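Local structure of phosphate-binding protein (Unidentified prokaryotic organism, 3W9V) at residues G35-A38 against N42-N45; A196-T201 against R207-S212; S257-P262 against P275-T280. The protein binds inorganic phosphate as a secreted relative of the PstS solute-binding proteins of phosphate transport. The protein carries 1 engineered substitution. All blocks are in the same frame, centred on the assembly; numbering follows the deposited sequence.

Interaction 1. Residues G35-A38 against N42-N45; sequences GKIA and NKYN
The carbonyl of Ala-38 is the flat group at the centre of this contact: Lys-43 N approaches in its plane and on one lone pair, at 2.9 Å from Ala-38 O, with a C=O...N angle of 127°. The N-H is bent to 150° at the hydrogen. Asn-42 N also lies close to the same oxygen, yet its angle is too poor for a bond. The flat carboxamide of Asn-42 turns to other partners: its OD1 receives Val-55 N and its ND2 donates to Asn-54 OD1, and these two hydrogen bonds, one at each polar atom, probably fix its rotation. The end of helix 32-41 is a Schellman motif, in which Asn-42 leaves the helix with a positive phi of 49° and the bond from Lys-43 N closes the wide turn back to Ala-38. The chain thus folds over the last turn, and Ala-38 CB reaches Lys-43 O at 3.5 Å. A CA-H...O contact from Ala-38 CA to Lys-43 O, also 3.5 Å, supports the same approach. The side chain of Lys-43 is modelled in two conformers. In the one described, it lies slantwise to Ile-37, one residue before Ala-38, whose CG2, anti to the backbone N, meets Lys-43 CD at 4.1 Å; the lysine bends at its last torsion and NZ forms a salt bridge with Glu-41. Phe-47 also packs on Ala-38. A carbonyl near the helix end is thereby given an amide from the following loop, and in this conformer the lysine methylenes can supply a partial apolar cover for Ile-37.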
# COMPACT_ATOMS: atom_id res chain seq x y z
N GLY A 35 -3.89 12.00 0.23
CA GLY A 35 -2.47 12.25 0.40
C GLY A 35 -1.84 12.83 -0.86
O GLY A 35 -1.06 13.79 -0.80
N LYS A 36 -2.18 12.25 -2.00
CA LYS A 36 -1.63 12.74 -3.26
C LYS A 36 -2.08 14.18 -3.53
O LYS A 36 -1.26 15.02 -3.91
CB LYS A 36 -1.97 11.81 -4.43
CG LYS A 36 -1.28 10.45 -4.34
CD LYS A 36 -1.29 9.71 -5.67
CE LYS A 36 -2.70 9.32 -6.10
NZ LYS A 36 -2.66 8.65 -7.44
N ILE A 37 -3.37 14.47 -3.36
CA ILE A 37 -3.87 15.83 -3.56
C ILE A 37 -3.17 16.80 -2.61
O ILE A 37 -2.72 17.89 -3.02
CB ILE A 37 -5.39 15.90 -3.35
CG1 ILE A 37 -6.13 15.15 -4.47
CG2 ILE A 37 -5.87 17.35 -3.30
CD1 ILE A 37 -7.57 14.86 -4.16
N ALA A 38 -3.06 16.40 -1.35
CA ALA A 38 -2.44 17.24 -0.34
C ALA A 38 -1.04 17.65 -0.76
O ALA A 38 -0.68 18.82 -0.70
CB ALA A 38 -2.42 16.53 1.01
N ASN A 42 -0.46 21.17 -2.64
CA ASN A 42 -0.24 21.82 -1.34
C ASN A 42 -1.56 22.20 -0.68
O ASN A 42 -1.82 23.37 -0.39
CB ASN A 42 0.70 23.01 -1.43
CG ASN A 42 1.08 23.54 -0.06
OD1 ASN A 42 1.00 22.81 0.93
ND2 ASN A 42 1.48 24.81 0.01
N LYS A 43 -2.39 21.19 -0.45
CA LYS A 43 -3.71 21.39 0.13
C LYS A 43 -3.81 20.68 1.48
O LYS A 43 -4.22 19.52 1.56
CB LYS A 43 -4.80 20.90 -0.82
CG LYS A 43 -5.15 21.89 -1.93
CD LYS A 43 -6.29 21.36 -2.79
CE LYS A 43 -6.80 22.42 -3.76
NZ LYS A 43 -5.73 22.91 -4.67
N TYR A 44 -3.45 21.40 2.53
CA TYR A 44 -3.53 20.86 3.88
C TYR A 44 -4.99 20.57 4.26
O TYR A 44 -5.24 19.79 5.17
CB TYR A 44 -2.87 21.80 4.89
CG TYR A 44 -2.66 21.17 6.25
CD1 TYR A 44 -1.49 20.48 6.55
CD2 TYR A 44 -3.64 21.24 7.23
CE1 TYR A 44 -1.30 19.89 7.78
CE2 TYR A 44 -3.46 20.66 8.47
CZ TYR A 44 -2.29 19.98 8.74
OH TYR A 44 -2.13 19.40 9.98
N ASN A 45 -5.94 21.18 3.56
CA ASN A 45 -7.35 20.93 3.86
C ASN A 45 -7.75 19.46 3.72
O ASN A 45 -8.75 19.04 4.31
CB ASN A 45 -8.29 21.84 3.06
CG ASN A 45 -8.46 21.41 1.61
OD1 ASN A 45 -7.59 20.76 1.02
ND2 ASN A 45 -9.58 21.78 1.03

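Interaction 2. Residues A196-T201 against R207-S212; sequences AALNDT and RITYMS. Engineered in segment 207-212: Met-211 (natural residue Ile).
With CG beside its backbone N (chi1 -75°) and the chain extended from CG to NE, Arg-207 runs alongside the last turn of helix 190-199 and brings NH1 to the carbonyl of Ala-197. Leu-198, its CG anti to the backbone N, places CD1 against the backbone of Arg-207. The two segments are the helix and the following strand of a beta-alpha-beta crossover: the chain leaves strand 186-188, passes through the helix and returns in strand 207-208 at the far edge of a three-stranded parallel sheet. Leu-198 CD1 touches Arg-207 O at 3.5 Å and Arg-207 CB at 3.7 Å. The carboxylate of Asp-200 makes no salt bridge with the guanidinium; a water joins them, donating to Asp-200 OD2 at 2.7 Å and accepting from Arg-207 NH1 at 3.0 Å. Asp-200 OD1 hydrogen-bonds to Thr-202 OG1, and Arg-207 NE to Gln-136 OE1. A leucine in place of Arg-207 would probably leave Ala-197 O without its side-chain donor, the water without the N-H it accepts and Gln-136 OE1 without NE. Ala-197 O lies nearly in the guanidinium plane, 2.8 Å from Arg-207 NH1, and accepts Asp-200 N from the opposite face of its own carbonyl.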
# COMPACT_ATOMS: atom_id res chain seq x y z
N ALA A 196 -13.94 -1.70 11.41
CA ALA A 196 -15.07 -1.51 12.31
C ALA A 196 -16.34 -2.14 11.73
O ALA A 196 -17.13 -2.77 12.46
CB ALA A 196 -15.29 -0.02 12.60
N ALA A 197 -16.53 -2.00 10.42
CA ALA A 197 -17.66 -2.64 9.76
C ALA A 197 -17.52 -4.16 9.78
O ALA A 197 -18.49 -4.88 10.04
CB ALA A 197 -17.79 -2.14 8.33
N LEU A 198 -16.32 -4.65 9.51
CA LEU A 198 -16.07 -6.08 9.52
C LEU A 198 -16.38 -6.68 10.89
O LEU A 198 -16.97 -7.77 10.99
CB LEU A 198 -14.61 -6.37 9.16
CG LEU A 198 -14.29 -7.84 8.92
CD1 LEU A 198 -14.83 -8.30 7.58
CD2 LEU A 198 -12.80 -8.09 9.02
N ASN A 199 -16.00 -5.96 11.94
CA ASN A 199 -16.13 -6.44 13.31
C ASN A 199 -17.46 -6.11 14.00
O ASN A 199 -17.67 -6.47 15.15
CB ASN A 199 -14.97 -5.91 14.16
CG ASN A 199 -13.66 -6.61 13.87
OD1 ASN A 199 -13.64 -7.81 13.58
ND2 ASN A 199 -12.56 -5.88 13.95
N ASP A 200 -18.34 -5.42 13.28
CA ASP A 200 -19.63 -4.99 13.83
C ASP A 200 -20.49 -6.19 14.21
O ASP A 200 -20.95 -6.92 13.34
CB ASP A 200 -20.36 -4.14 12.79
CG ASP A 200 -21.59 -3.44 13.34
OD1 ASP A 200 -21.99 -3.72 14.49
OD2 ASP A 200 -22.16 -2.61 12.61
N THR A 201 -20.73 -6.38 15.50
CA THR A 201 -21.50 -7.53 15.96
C THR A 201 -23.01 -7.28 16.00
O THR A 201 -23.77 -8.13 16.44
CB THR A 201 -21.03 -8.01 17.35
OG1 THR A 201 -21.17 -6.96 18.31
CG2 THR A 201 -19.57 -8.44 17.29
N ARG A 207 -19.19 -11.22 6.87
CA ARG A 207 -18.42 -10.19 6.18
C ARG A 207 -16.98 -10.59 5.90
O ARG A 207 -16.37 -11.35 6.65
CB ARG A 207 -18.48 -8.86 6.94
CG ARG A 207 -19.82 -8.17 6.77
CD ARG A 207 -19.95 -6.91 7.61
NE ARG A 207 -21.23 -6.25 7.31
CZ ARG A 207 -21.62 -5.08 7.81
NH1 ARG A 207 -20.83 -4.41 8.63
NH2 ARG A 207 -22.80 -4.58 7.46
N ILE A 208 -16.45 -10.06 4.80
CA ILE A 208 -15.09 -10.31 4.36
C ILE A 208 -14.57 -9.04 3.68
O ILE A 208 -15.36 -8.27 3.13
CB ILE A 208 -15.03 -11.53 3.40
CG1 ILE A 208 -13.59 -11.94 3.09
CG2 ILE A 208 -15.80 -11.25 2.11
CD1 ILE A 208 -13.47 -13.34 2.51
N THR A 209 -13.26 -8.81 3.74
CA THR A 209 -12.68 -7.64 3.11
C THR A 209 -11.22 -7.87 2.74
O THR A 209 -10.68 -8.96 2.94
CB THR A 209 -12.83 -6.39 4.02
OG1 THR A 209 -12.56 -5.20 3.27
CG2 THR A 209 -11.89 -6.45 5.21
N TYR A 210 -10.59 -6.83 2.19
CA TYR A 210 -9.16 -6.78 1.90
C TYR A 210 -8.58 -5.68 2.80
O TYR A 210 -9.25 -4.67 3.07
CB TYR A 210 -8.93 -6.51 0.40
CG TYR A 210 -9.58 -5.23 -0.09
CD1 TYR A 210 -8.86 -4.05 -0.17
CD2 TYR A 210 -10.92 -5.21 -0.48
CE1 TYR A 210 -9.45 -2.87 -0.61
CE2 TYR A 210 -11.52 -4.05 -0.92
CZ TYR A 210 -10.78 -2.88 -0.99
OH TYR A 210 -11.40 -1.73 -1.43
N MET A 211 -7.35 -5.85 3.27
CA MET A 211 -6.89 -5.01 4.37
C MET A 211 -5.39 -4.98 4.59
O MET A 211 -4.70 -5.99 4.45
CB MET A 211 -7.57 -5.49 5.66
CG MET A 211 -7.29 -4.66 6.91
SD MET A 211 -7.77 -2.92 6.78
CE MET A 211 -9.48 -3.08 6.27
N SER A 212 -4.88 -3.81 4.98
CA SER A 212 -3.54 -3.68 5.53
C SER A 212 -3.29 -4.76 6.59
O SER A 212 -4.11 -4.95 7.47
CB SER A 212 -3.40 -2.33 6.21
OG SER A 212 -2.22 -2.30 6.98
O HOH W 1 -21.36 -1.93 10.14

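Interaction 3. Residues S257-P262 against P275-T280; sequences SVVPLP and PVFGAT
Val-259 stands at about a right angle to both Pro-275 and Phe-277, and its two methyl branches divide the work between them. CG1 lies anti to the backbone N (chi1 167°) and meets the proline ring, coming to 3.6 Å from Pro-275 CG and 3.7 Å from Pro-275 CB. The other branch, CG2, goes to the end of the aromatic ring, 3.8 Å from Phe-277 CZ, and approaches it obliquely. The contact is wholly apolar, with no hydrogen bond across it, and buries a modest 134 Å² in all. The side chains of Pro-275 and Phe-277 can serve one valine because they lie two residues apart on an extended chain; Val-276 between them turns elsewhere, its side chain resting on Lys-63. Phe-277 also touches Val-286, Leu-296 and Phe-298 of strand 296-304, and Tyr-288, whose ring it meets with the planes about 25° apart. Trp-346 of helix 344-354 packs on Pro-275 and gives its NE1 hydrogen to Val-259 O, which ties the loop backbone to helix 344-354. Strand 277-278 runs parallel to strand 286-287, joined by the backbone bonds of Gly-278 to Val-286 and Tyr-288. The contact therefore folds a strandless, proline-rich loop, which follows helix 253-257, against the segment that carries strand 277-278 of this small two-stranded parallel sheet. Apolar packing here joins the loop to the small sheet, to strand 296-304 and to helix 344-354, within the periplasmic-binding-protein fold of the PstS family.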
# COMPACT_ATOMS: atom_id res chain seq x y z
N SER A 257 12.38 -9.60 -2.01
CA SER A 257 13.84 -9.47 -2.02
C SER A 257 14.43 -9.45 -3.43
O SER A 257 15.50 -8.88 -3.66
CB SER A 257 14.49 -10.56 -1.18
OG SER A 257 14.42 -11.82 -1.82
N VAL A 258 13.73 -10.07 -4.38
CA VAL A 258 14.21 -10.17 -5.76
C VAL A 258 13.51 -9.22 -6.75
O VAL A 258 13.65 -9.37 -7.96
CB VAL A 258 14.13 -11.61 -6.29
CG1 VAL A 258 14.96 -12.55 -5.42
CG2 VAL A 258 12.69 -12.08 -6.35
N VAL A 259 12.77 -8.24 -6.24
CA VAL A 259 12.19 -7.22 -7.10
C VAL A 259 13.33 -6.39 -7.68
O VAL A 259 14.15 -5.87 -6.92
CB VAL A 259 11.24 -6.31 -6.30
CG1 VAL A 259 10.87 -5.07 -7.09
CG2 VAL A 259 9.99 -7.09 -5.89
N PRO A 260 13.39 -6.27 -9.01
CA PRO A 260 14.51 -5.54 -9.62
C PRO A 260 14.55 -4.07 -9.21
O PRO A 260 13.50 -3.46 -9.00
CB PRO A 260 14.25 -5.67 -11.12
CG PRO A 260 13.41 -6.90 -11.26
CD PRO A 260 12.54 -6.91 -10.03
N LEU A 261 15.75 -3.50 -9.14
CA LEU A 261 15.92 -2.08 -8.86
C LEU A 261 15.36 -1.23 -9.99
O LEU A 261 15.26 -1.69 -11.13
CB LEU A 261 17.39 -1.75 -8.66
CG LEU A 261 18.03 -2.36 -7.41
CD1 LEU A 261 19.52 -2.03 -7.36
CD2 LEU A 261 17.33 -1.85 -6.15
N PRO A 262 14.99 0.03 -9.69
CA PRO A 262 14.54 0.91 -10.77
C PRO A 262 15.66 1.13 -11.78
O PRO A 262 16.82 1.25 -11.40
CB PRO A 262 14.24 2.23 -10.04
CG PRO A 262 14.07 1.85 -8.60
CD PRO A 262 15.01 0.71 -8.39
N PRO A 275 7.79 -0.26 -7.98
CA PRO A 275 7.49 -1.45 -8.77
C PRO A 275 6.03 -1.81 -8.65
O PRO A 275 5.45 -1.66 -7.57
CB PRO A 275 8.33 -2.55 -8.11
CG PRO A 275 9.35 -1.82 -7.30
CD PRO A 275 8.69 -0.56 -6.85
N VAL A 276 5.45 -2.30 -9.73
CA VAL A 276 4.12 -2.87 -9.67
C VAL A 276 4.17 -4.31 -10.12
O VAL A 276 4.95 -4.70 -10.99
CB VAL A 276 3.09 -2.10 -10.50
CG1 VAL A 276 2.90 -0.72 -9.93
CG2 VAL A 276 3.53 -2.03 -11.96
N PHE A 277 3.33 -5.12 -9.49
CA PHE A 277 3.23 -6.51 -9.84
C PHE A 277 2.21 -6.73 -10.95
O PHE A 277 1.35 -5.88 -11.20
CB PHE A 277 2.91 -7.33 -8.60
CG PHE A 277 4.05 -7.44 -7.63
CD1 PHE A 277 4.95 -8.48 -7.75
CD2 PHE A 277 4.23 -6.51 -6.62
CE1 PHE A 277 6.01 -8.60 -6.87
CE2 PHE A 277 5.30 -6.63 -5.73
CZ PHE A 277 6.19 -7.67 -5.86
N GLY A 278 2.34 -7.84 -11.65
CA GLY A 278 1.44 -8.16 -12.75
C GLY A 278 1.48 -9.63 -13.07
O GLY A 278 2.16 -10.40 -12.40
N ALA A 279 0.76 -10.02 -14.12
CA ALA A 279 0.62 -11.43 -14.47
C ALA A 279 1.97 -12.05 -14.83
O ALA A 279 2.29 -13.16 -14.40
CB ALA A 279 -0.36 -11.60 -15.62
N THR A 280 2.76 -11.33 -15.61
CA THR A 280 4.05 -11.84 -16.06
C THR A 280 5.14 -10.78 -15.94
O THR A 280 4.85 -9.58 -15.98
CB THR A 280 3.98 -12.34 -17.51
OG1 THR A 280 5.25 -12.86 -17.91
CG2 THR A 280 3.58 -11.20 -18.45

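How the interactions relate
The three contacts lie far apart, their centres about 28 Å (interactions 1 and 2) or about 29 Å (interaction 3 from either) from one another, and none touches another. Nearest atoms of interactions 1 and 3 are about 11 Å apart, and Lys-63 lies near both: its O accepts a hydrogen bond from Lys-36 NZ, and Val-276 packs on it. Interaction 2 belongs to the three-stranded parallel sheet, whereas interaction 3 packs against strand 296-304 of the five-stranded mixed sheet; the two lie on opposite sides of the chain's centre. No phosphate contact can be assigned to any of the three; a glycerol, probably from the crystallisation liquor, lies about 4 Å from the Leu-198 side chain of interaction 2.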